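Local coordinates for putative nucleoside-diphosphate-sugar epimerase (Staphylococcus aureus subsp. aureus, PDB 3E48), which probably binds NAD(P)H in a Rossmann-type domain and may act as a nucleoside-diphosphate-sugar epimerase, although its substrate and reaction are not established, at residues I3-A8 with H15-A20; T136-A141 with I182-N187; K193-S198 with K263-D268. All coordinates share one frame; numbering follows the deposited sequence.

Contact 1 of 3, residues I3-A8 with H15-A20; sequences IMLTGA and HITNQA
Neither 3-8 nor 15-20 brings a flat side-chain group to the place where Leu5 meets Ile16 and Thr17; branched methyls and a single hydroxyl make it. It lies in the first beta-alpha unit of a Rossmann fold, where strand 3-6 passes through a TGxxGxxG sequence into helix 11-22, a turn that, with the N-terminal end of the helix, holds the dinucleotide diphosphate in relatives. Gly7, with phi of 64°, begins that turn just after the strand. One methyl of the strand does most of the touching. With CG anti to the backbone N (chi1 173°), Leu5 extends toward the helix and lays CD2 at an oblique angle across Ile16, 3.8 Å from its CG2 branch. The Ile16 stem is almost as close, with CB 3.9 Å from Leu5 CD2. All the touching residues are buried, and Phe28 and Val70 of the flanking strands also lie against Leu5. The Thr17 hydroxyl might seem stranded among carbon atoms, but OG1 stands beside its own backbone N and hydrogen-bonds back to Gly13 O, one helical turn earlier. That oxygen still packs closely against the strand side, with Thr17 OG1 3.3 Å from Leu5 CD2 and 3.5 Å from Ala8 CB.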
loop_
_atom_site.group_PDB
_atom_site.type_symbol
_atom_site.label_atom_id
_atom_site.label_comp_id
_atom_site.label_asym_id
_atom_site.label_seq_id
_atom_site.Cartn_x
_atom_site.Cartn_y
_atom_site.Cartn_z
ATOM N N ILE B 3 -15.979 21.793 -7.986
ATOM C CA ILE B 3 -14.662 21.195 -7.816
ATOM C C ILE B 3 -13.959 21.795 -6.610
ATOM O O ILE B 3 -13.988 23.007 -6.400
ATOM C CB ILE B 3 -13.773 21.454 -9.046
ATOM C CG1 ILE B 3 -14.492 21.016 -10.320
ATOM C CG2 ILE B 3 -12.457 20.705 -8.899
ATOM C CD1 ILE B 3 -13.784 21.450 -11.587
HETATM N N MSE B 4 -13.318 20.935 -5.830
HETATM C CA MSE B 4 -12.593 21.359 -4.642
HETATM C C MSE B 4 -11.160 20.833 -4.684
HETATM O O MSE B 4 -10.943 19.632 -4.823
HETATM C CB MSE B 4 -13.301 20.827 -3.394
HETATM C CG MSE B 4 -12.396 20.611 -2.201
HETATM SE SE MSE B 4 -11.835 22.259 -1.373
HETATM C CE MSE B 4 -13.573 22.871 -0.828
ATOM N N LEU B 5 -10.190 21.736 -4.581
ATOM C CA LEU B 5 -8.780 21.359 -4.568
ATOM C C LEU B 5 -8.259 21.556 -3.146
ATOM O O LEU B 5 -8.273 22.679 -2.635
ATOM C CB LEU B 5 -7.972 22.249 -5.519
ATOM C CG LEU B 5 -6.444 22.042 -5.460
ATOM C CD1 LEU B 5 -6.101 20.641 -5.957
ATOM C CD2 LEU B 5 -5.735 23.093 -6.316
ATOM N N THR B 6 -7.818 20.484 -2.492
ATOM C CA THR B 6 -7.293 20.629 -1.134
ATOM C C THR B 6 -5.791 20.892 -1.182
ATOM O O THR B 6 -5.118 20.485 -2.129
ATOM C CB THR B 6 -7.558 19.366 -0.258
ATOM O OG1 THR B 6 -6.791 18.263 -0.757
ATOM C CG2 THR B 6 -9.041 19.001 -0.272
ATOM N N GLY B 7 -5.273 21.577 -0.163
ATOM C CA GLY B 7 -3.853 21.889 -0.110
ATOM C C GLY B 7 -3.426 22.810 -1.239
ATOM O O GLY B 7 -2.284 22.773 -1.694
ATOM N N ALA B 8 -4.354 23.661 -1.665
ATOM C CA ALA B 8 -4.135 24.592 -2.768
ATOM C C ALA B 8 -2.997 25.602 -2.626
ATOM O O ALA B 8 -2.491 26.099 -3.632
ATOM C CB ALA B 8 -5.435 25.331 -3.062
ATOM N N HIS B 15 0.418 25.791 -8.326
ATOM C CA HIS B 15 0.497 25.603 -9.774
ATOM C C HIS B 15 -0.878 25.249 -10.327
ATOM O O HIS B 15 -1.356 25.865 -11.283
ATOM C CB HIS B 15 1.472 24.471 -10.119
ATOM C CG HIS B 15 2.909 24.884 -10.097
ATOM N ND1 HIS B 15 3.507 25.557 -11.142
ATOM C CD2 HIS B 15 3.864 24.740 -9.148
ATOM C CE1 HIS B 15 4.767 25.809 -10.837
ATOM N NE2 HIS B 15 5.009 25.324 -9.632
ATOM N N ILE B 16 -1.512 24.252 -9.719
ATOM C CA ILE B 16 -2.829 23.809 -10.164
ATOM C C ILE B 16 -3.882 24.908 -10.081
ATOM O O ILE B 16 -4.686 25.068 -11.000
ATOM C CB ILE B 16 -3.318 22.593 -9.351
ATOM C CG1 ILE B 16 -2.337 21.426 -9.530
ATOM C CG2 ILE B 16 -4.712 22.186 -9.815
ATOM C CD1 ILE B 16 -2.668 20.205 -8.680
ATOM N N THR B 17 -3.875 25.665 -8.987
ATOM C CA THR B 17 -4.851 26.735 -8.814
ATOM C C THR B 17 -4.654 27.861 -9.826
ATOM O O THR B 17 -5.622 28.338 -10.416
ATOM C CB THR B 17 -4.795 27.335 -7.396
ATOM O OG1 THR B 17 -4.995 26.300 -6.424
ATOM C CG2 THR B 17 -5.890 28.393 -7.229
ATOM N N ASN B 18 -3.415 28.297 -10.027
ATOM C CA ASN B 18 -3.180 29.362 -10.999
ATOM C C ASN B 18 -3.545 28.898 -12.405
ATOM O O ASN B 18 -4.079 29.672 -13.201
ATOM C CB ASN B 18 -1.726 29.842 -10.965
ATOM C CG ASN B 18 -1.413 30.662 -9.721
ATOM O OD1 ASN B 18 -2.208 31.510 -9.309
ATOM N ND2 ASN B 18 -0.253 30.424 -9.129
ATOM N N GLN B 19 -3.264 27.638 -12.715
ATOM C CA GLN B 19 -3.604 27.125 -14.033
ATOM C C GLN B 19 -5.123 27.010 -14.178
ATOM O O GLN B 19 -5.663 27.247 -15.254
ATOM C CB GLN B 19 -2.921 25.770 -14.283
ATOM C CG GLN B 19 -1.427 25.884 -14.605
ATOM C CD GLN B 19 -0.779 24.544 -14.945
ATOM O OE1 GLN B 19 -1.427 23.656 -15.495
ATOM N NE2 GLN B 19 0.513 24.407 -14.632
ATOM N N ALA B 20 -5.818 26.670 -13.093
ATOM C CA ALA B 20 -7.274 26.555 -13.153
ATOM C C ALA B 20 -7.862 27.941 -13.408
ATOM O O ALA B 20 -8.845 28.091 -14.133
ATOM C CB ALA B 20 -7.815 25.986 -11.850
#

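Contact 2 of 3, residues T136-A141 with I182-N187; sequences TYVRMA and IAIIKN
Ile184 O, the carbonyl of the residue that meets Thr136 and Val138, is gripped by two donors: the backbone Asn187 N, 3.2 Å from Ile184 O, and the indole NE1 of Trp191. The side chain of the same residue faces the sheet and carries every contact with the strand. Its CG1-CD1 arm is fully extended (chi2 175°), which sends the tip out to the valine, and Ile184 CD1 lies 3.7 Å from Val138 CG2. The valine and isoleucine side chains run antiparallel, meeting at their ends. The shorter branch of the isoleucine serves a second neighbour, with Ile184 CG2 4.2 Å from Thr136 CG2. Here helix 174-186 packs on strand 134-143 of the central, mostly parallel sheet of a Rossmann-type domain, two residues of one strand face receiving a single helix residue. The intervening Tyr137 points to the other face, where its ring meets that of Phe103 nearly in parallel, at about 10°, and has Arg139 CG at its edge. Thr136 is buried, yet its polar end is served: OG1 takes a hydrogen bond from the backbone N of Gly192, while its methyl CG2 is turned to Ile184.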
loop_
_atom_site.group_PDB
_atom_site.type_symbol
_atom_site.label_atom_id
_atom_site.label_comp_id
_atom_site.label_asym_id
_atom_site.label_seq_id
_atom_site.Cartn_x
_atom_site.Cartn_y
_atom_site.Cartn_z
ATOM N N THR B 136 -10.015 8.738 -9.554
ATOM C CA THR B 136 -8.976 8.770 -10.575
ATOM C C THR B 136 -7.688 8.874 -9.782
ATOM O O THR B 136 -7.502 9.821 -9.020
ATOM C CB THR B 136 -9.140 10.013 -11.481
ATOM O OG1 THR B 136 -10.439 9.984 -12.090
ATOM C CG2 THR B 136 -8.082 10.032 -12.576
ATOM N N TYR B 137 -6.814 7.887 -9.933
ATOM C CA TYR B 137 -5.559 7.883 -9.195
ATOM C C TYR B 137 -4.430 8.350 -10.108
ATOM O O TYR B 137 -4.092 7.696 -11.098
ATOM C CB TYR B 137 -5.294 6.478 -8.642
ATOM C CG TYR B 137 -4.324 6.462 -7.487
ATOM C CD1 TYR B 137 -2.950 6.387 -7.705
ATOM C CD2 TYR B 137 -4.777 6.587 -6.173
ATOM C CE1 TYR B 137 -2.046 6.444 -6.640
ATOM C CE2 TYR B 137 -3.882 6.646 -5.102
ATOM C CZ TYR B 137 -2.521 6.576 -5.347
ATOM O OH TYR B 137 -1.626 6.646 -4.305
ATOM N N VAL B 138 -3.865 9.505 -9.773
ATOM C CA VAL B 138 -2.798 10.102 -10.564
ATOM C C VAL B 138 -1.465 9.971 -9.851
ATOM O O VAL B 138 -1.271 10.550 -8.792
ATOM C CB VAL B 138 -3.082 11.601 -10.808
ATOM C CG1 VAL B 138 -1.995 12.207 -11.688
ATOM C CG2 VAL B 138 -4.455 11.768 -11.440
ATOM N N ARG B 139 -0.540 9.209 -10.420
ATOM C CA ARG B 139 0.764 9.049 -9.791
ATOM C C ARG B 139 1.754 9.997 -10.459
ATOM O O ARG B 139 1.760 10.131 -11.680
ATOM C CB ARG B 139 1.220 7.589 -9.906
ATOM C CG ARG B 139 0.342 6.646 -9.083
ATOM C CD ARG B 139 0.514 5.171 -9.449
ATOM N NE ARG B 139 1.827 4.647 -9.088
ATOM C CZ ARG B 139 2.780 4.352 -9.965
ATOM N NH1 ARG B 139 2.567 4.528 -11.264
ATOM N NH2 ARG B 139 3.946 3.878 -9.543
HETATM N N MSE B 140 2.568 10.676 -9.661
HETATM C CA MSE B 140 3.538 11.605 -10.223
HETATM C C MSE B 140 4.978 11.167 -9.982
HETATM O O MSE B 140 5.276 10.491 -8.990
HETATM C CB MSE B 140 3.319 13.009 -9.643
HETATM C CG MSE B 140 3.618 13.128 -8.161
HETATM SE SE MSE B 140 3.072 14.840 -7.408
HETATM C CE MSE B 140 2.386 14.184 -5.730
ATOM N N ALA B 141 5.863 11.548 -10.902
ATOM C CA ALA B 141 7.285 11.234 -10.789
ATOM C C ALA B 141 7.915 12.261 -9.842
ATOM O O ALA B 141 7.198 13.061 -9.242
ATOM C CB ALA B 141 7.947 11.283 -12.168
ATOM N N ILE B 182 -4.796 19.360 -14.558
ATOM C CA ILE B 182 -5.782 20.285 -15.119
ATOM C C ILE B 182 -6.477 19.640 -16.319
ATOM O O ILE B 182 -7.696 19.742 -16.475
ATOM C CB ILE B 182 -5.106 21.606 -15.570
ATOM C CG1 ILE B 182 -4.690 22.428 -14.341
ATOM C CG2 ILE B 182 -6.038 22.398 -16.486
ATOM C CD1 ILE B 182 -5.846 22.946 -13.499
ATOM N N ALA B 183 -5.701 18.964 -17.160
ATOM C CA ALA B 183 -6.263 18.307 -18.336
ATOM C C ALA B 183 -7.278 17.250 -17.912
ATOM O O ALA B 183 -8.314 17.079 -18.555
ATOM C CB ALA B 183 -5.153 17.668 -19.169
ATOM N N ILE B 184 -6.977 16.540 -16.828
ATOM C CA ILE B 184 -7.886 15.515 -16.331
ATOM C C ILE B 184 -9.164 16.166 -15.808
ATOM O O ILE B 184 -10.268 15.743 -16.149
ATOM C CB ILE B 184 -7.234 14.695 -15.204
ATOM C CG1 ILE B 184 -6.028 13.935 -15.767
ATOM C CG2 ILE B 184 -8.251 13.734 -14.592
ATOM C CD1 ILE B 184 -5.231 13.174 -14.727
ATOM N N ILE B 185 -9.003 17.204 -14.994
ATOM C CA ILE B 185 -10.136 17.919 -14.417
ATOM C C ILE B 185 -11.096 18.437 -15.486
ATOM O O ILE B 185 -12.310 18.264 -15.378
ATOM C CB ILE B 185 -9.657 19.122 -13.552
ATOM C CG1 ILE B 185 -8.913 18.612 -12.316
ATOM C CG2 ILE B 185 -10.854 19.972 -13.121
ATOM C CD1 ILE B 185 -8.272 19.715 -11.480
ATOM N N LYS B 186 -10.539 19.057 -16.523
ATOM C CA LYS B 186 -11.333 19.633 -17.607
ATOM C C LYS B 186 -12.079 18.629 -18.484
ATOM O O LYS B 186 -13.056 18.990 -19.142
ATOM C CB LYS B 186 -10.443 20.513 -18.489
ATOM C CG LYS B 186 -9.974 21.794 -17.804
ATOM C CD LYS B 186 -8.984 22.564 -18.663
ATOM C CE LYS B 186 -9.614 23.073 -19.950
ATOM N NZ LYS B 186 -8.596 23.747 -20.803
ATOM N N ASN B 187 -11.630 17.376 -18.502
ATOM C CA ASN B 187 -12.288 16.361 -19.318
ATOM C C ASN B 187 -12.690 15.121 -18.524
ATOM O O ASN B 187 -11.893 14.200 -18.348
ATOM C CB ASN B 187 -11.386 15.952 -20.483
ATOM C CG ASN B 187 -12.031 14.904 -21.369
ATOM O OD1 ASN B 187 -13.231 14.641 -21.263
ATOM N ND2 ASN B 187 -11.243 14.308 -22.257
#

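Contact 3 of 3, residues K193-S198 with K263-D268; sequences KRYLLS and KQLVND
Apolar contacts carry the meeting of Leu265 with Tyr195 and Leu197, and all of them pass through one methyl group. Leu265 CD1 lies over one face of the Tyr195 ring, 4.0 Å above the plane and displaced toward the rim, so that its nearest ring atom is Tyr195 CD1 at 4.1 Å. The same methyl is 4.1 Å from Leu197 CD2, and there the two leucines cross at about a right angle. Leu265 reaches both partners because its outer arm is extended (chi2 170°), which carries CD1 away from the helix to where it touches both Tyr195 and Leu197, two residues apart on the strand. Leu197 departs from its backbone at a slant, and only its end comes near the helix. Ile184 of helix 174-186 also touches both Leu265 and the tyrosine.

Polar bonds are absent between 193-198 and 263-268; those nearby go to other residues. The phenol OH of Tyr195 hydrogen-bonds to Thr190 O, which fixes the far end of the ring that Leu265 covers. The backbone N of Leu196 reaches Asp261 OD2, tying the strand to the start of the short helix, and beyond its end Asp268 OD2 forms a salt bridge with Arg179.

Backbone geometry closes the helix directly after the contact. Asn267 leaves the helical region with a positive phi of 56°, and its N makes a weak bond to Lys263 O.

The whole is the short helix 261-266, from the later part of the chain, laid on strand 194-203, which runs parallel to strand 134-143 and antiparallel to strand 168-172, so that a helix covers the mixed part of an otherwise parallel Rossmann-type sheet, consistent with the NAD(P)-binding family to which the sequence belongs.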
loop_
_atom_site.group_PDB
_atom_site.type_symbol
_atom_site.label_atom_id
_atom_site.label_comp_id
_atom_site.label_asym_id
_atom_site.label_seq_id
_atom_site.Cartn_x
_atom_site.Cartn_y
_atom_site.Cartn_z
ATOM N N LYS B 193 -9.602 6.344 -14.322
ATOM C CA LYS B 193 -8.448 5.592 -14.772
ATOM C C LYS B 193 -7.236 5.905 -13.897
ATOM O O LYS B 193 -7.243 6.865 -13.123
ATOM C CB LYS B 193 -8.149 5.930 -16.234
ATOM C CG LYS B 193 -7.258 4.915 -16.915
ATOM C CD LYS B 193 -7.955 3.569 -17.026
ATOM C CE LYS B 193 -6.956 2.430 -16.940
ATOM N NZ LYS B 193 -6.300 2.414 -15.598
ATOM N N ARG B 194 -6.202 5.078 -14.014
ATOM C CA ARG B 194 -4.974 5.253 -13.249
ATOM C C ARG B 194 -3.952 5.874 -14.194
ATOM O O ARG B 194 -3.749 5.381 -15.302
ATOM C CB ARG B 194 -4.480 3.892 -12.749
ATOM C CG ARG B 194 -3.459 3.956 -11.625
ATOM C CD ARG B 194 -3.112 2.546 -11.138
ATOM N NE ARG B 194 -2.219 2.547 -9.981
ATOM C CZ ARG B 194 -2.603 2.791 -8.731
ATOM N NH1 ARG B 194 -1.713 2.767 -7.750
ATOM N NH2 ARG B 194 -3.876 3.045 -8.455
ATOM N N TYR B 195 -3.322 6.961 -13.762
ATOM C CA TYR B 195 -2.344 7.657 -14.587
ATOM C C TYR B 195 -0.983 7.809 -13.928
ATOM O O TYR B 195 -0.860 7.809 -12.702
ATOM C CB TYR B 195 -2.851 9.064 -14.930
ATOM C CG TYR B 195 -4.097 9.093 -15.780
ATOM C CD1 TYR B 195 -4.043 8.801 -17.143
ATOM C CD2 TYR B 195 -5.339 9.390 -15.217
ATOM C CE1 TYR B 195 -5.196 8.804 -17.927
ATOM C CE2 TYR B 195 -6.497 9.391 -15.990
ATOM C CZ TYR B 195 -6.417 9.095 -17.346
ATOM O OH TYR B 195 -7.560 9.070 -18.118
ATOM N N LEU B 196 0.041 7.937 -14.762
ATOM C CA LEU B 196 1.398 8.181 -14.287
ATOM C C LEU B 196 1.880 9.387 -15.079
ATOM O O LEU B 196 1.937 9.343 -16.303
ATOM C CB LEU B 196 2.326 6.995 -14.566
ATOM C CG LEU B 196 3.817 7.285 -14.341
ATOM C CD1 LEU B 196 4.100 7.674 -12.886
ATOM C CD2 LEU B 196 4.612 6.048 -14.730
ATOM N N LEU B 197 2.191 10.472 -14.384
ATOM C CA LEU B 197 2.690 11.663 -15.050
ATOM C C LEU B 197 4.206 11.628 -14.903
ATOM O O LEU B 197 4.751 11.920 -13.837
ATOM C CB LEU B 197 2.098 12.923 -14.406
ATOM C CG LEU B 197 0.569 13.034 -14.521
ATOM C CD1 LEU B 197 0.085 14.331 -13.876
ATOM C CD2 LEU B 197 0.167 13.000 -15.993
ATOM N N SER B 198 4.877 11.235 -15.981
ATOM C CA SER B 198 6.331 11.130 -15.991
ATOM C C SER B 198 6.960 12.141 -16.947
ATOM O O SER B 198 6.311 12.616 -17.880
ATOM C CB SER B 198 6.745 9.708 -16.389
ATOM O OG SER B 198 6.285 9.382 -17.695
ATOM N N LYS B 263 1.733 13.139 -22.485
ATOM C CA LYS B 263 1.567 13.517 -23.883
ATOM C C LYS B 263 0.136 13.301 -24.364
ATOM O O LYS B 263 -0.403 14.122 -25.101
ATOM C CB LYS B 263 2.542 12.719 -24.757
ATOM C CG LYS B 263 2.687 13.241 -26.185
ATOM C CD LYS B 263 1.570 12.757 -27.094
ATOM C CE LYS B 263 1.651 11.248 -27.305
ATOM N NZ LYS B 263 0.544 10.744 -28.168
ATOM N N GLN B 264 -0.487 12.204 -23.948
ATOM C CA GLN B 264 -1.855 11.929 -24.376
ATOM C C GLN B 264 -2.856 12.877 -23.722
ATOM O O GLN B 264 -3.887 13.200 -24.309
ATOM C CB GLN B 264 -2.233 10.479 -24.062
ATOM C CG GLN B 264 -1.290 9.463 -24.709
ATOM C CD GLN B 264 -1.740 8.030 -24.514
ATOM O OE1 GLN B 264 -2.185 7.649 -23.430
ATOM N NE2 GLN B 264 -1.607 7.221 -25.558
ATOM N N LEU B 265 -2.547 13.329 -22.510
ATOM C CA LEU B 265 -3.436 14.237 -21.792
ATOM C C LEU B 265 -3.254 15.708 -22.156
ATOM O O LEU B 265 -4.235 16.422 -22.382
ATOM C CB LEU B 265 -3.247 14.075 -20.281
ATOM C CG LEU B 265 -3.762 12.770 -19.672
ATOM C CD1 LEU B 265 -3.279 12.640 -18.227
ATOM C CD2 LEU B 265 -5.288 12.752 -19.735
ATOM N N VAL B 266 -2.004 16.158 -22.212
ATOM C CA VAL B 266 -1.705 17.555 -22.507
ATOM C C VAL B 266 -1.348 17.831 -23.965
ATOM O O VAL B 266 -1.227 18.987 -24.366
ATOM C CB VAL B 266 -0.547 18.076 -21.616
ATOM C CG1 VAL B 266 -0.778 17.667 -20.165
ATOM C CG2 VAL B 266 0.773 17.547 -22.119
ATOM N N ASN B 267 -1.171 16.771 -24.749
ATOM C CA ASN B 267 -0.827 16.902 -26.162
ATOM C C ASN B 267 0.454 17.726 -26.348
ATOM O O ASN B 267 0.536 18.601 -27.211
ATOM C CB ASN B 267 -1.989 17.544 -26.937
ATOM C CG ASN B 267 -3.312 16.813 -26.728
ATOM O OD1 ASN B 267 -3.902 16.869 -25.648
ATOM N ND2 ASN B 267 -3.778 16.119 -27.762
ATOM N N ASP B 268 1.458 17.435 -25.530
ATOM C CA ASP B 268 2.725 18.145 -25.609
ATOM C C ASP B 268 3.809 17.309 -24.946
ATOM O O ASP B 268 3.516 16.295 -24.313
ATOM C CB ASP B 268 2.598 19.516 -24.928
ATOM C CG ASP B 268 3.851 20.361 -25.063
ATOM O OD1 ASP B 268 4.523 20.282 -26.116
ATOM O OD2 ASP B 268 4.156 21.124 -24.121
#

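How the contacts relate
The three contacts show one sheet packed by three helices from distant parts of the chain. Contacts 2 and 3 are the closer pair, with centres about 7 Å apart, because their strands are neighbours: Arg139 N lies 2.7 Å from Tyr195 O and Arg139 O 2.8 Å from Leu197 N, both probable hydrogen bonds. Contact 1, centred about 12 Å from contact 2, meets it by apolar packing: Ile3 CD1 of strand 3-6 lies 3.6 Å from Ile185 CG2, and Ile182 rests on helix 11-22. Contacts 1 and 3 do not touch, their nearest atoms being about 8 Å apart. Helix 174-186 links them, touching Ile3 through Ile185, and Tyr195 and Leu265 through Ile184. Contact 1 includes the start of the glycine-rich turn expected, from the family, to hold the cofactor.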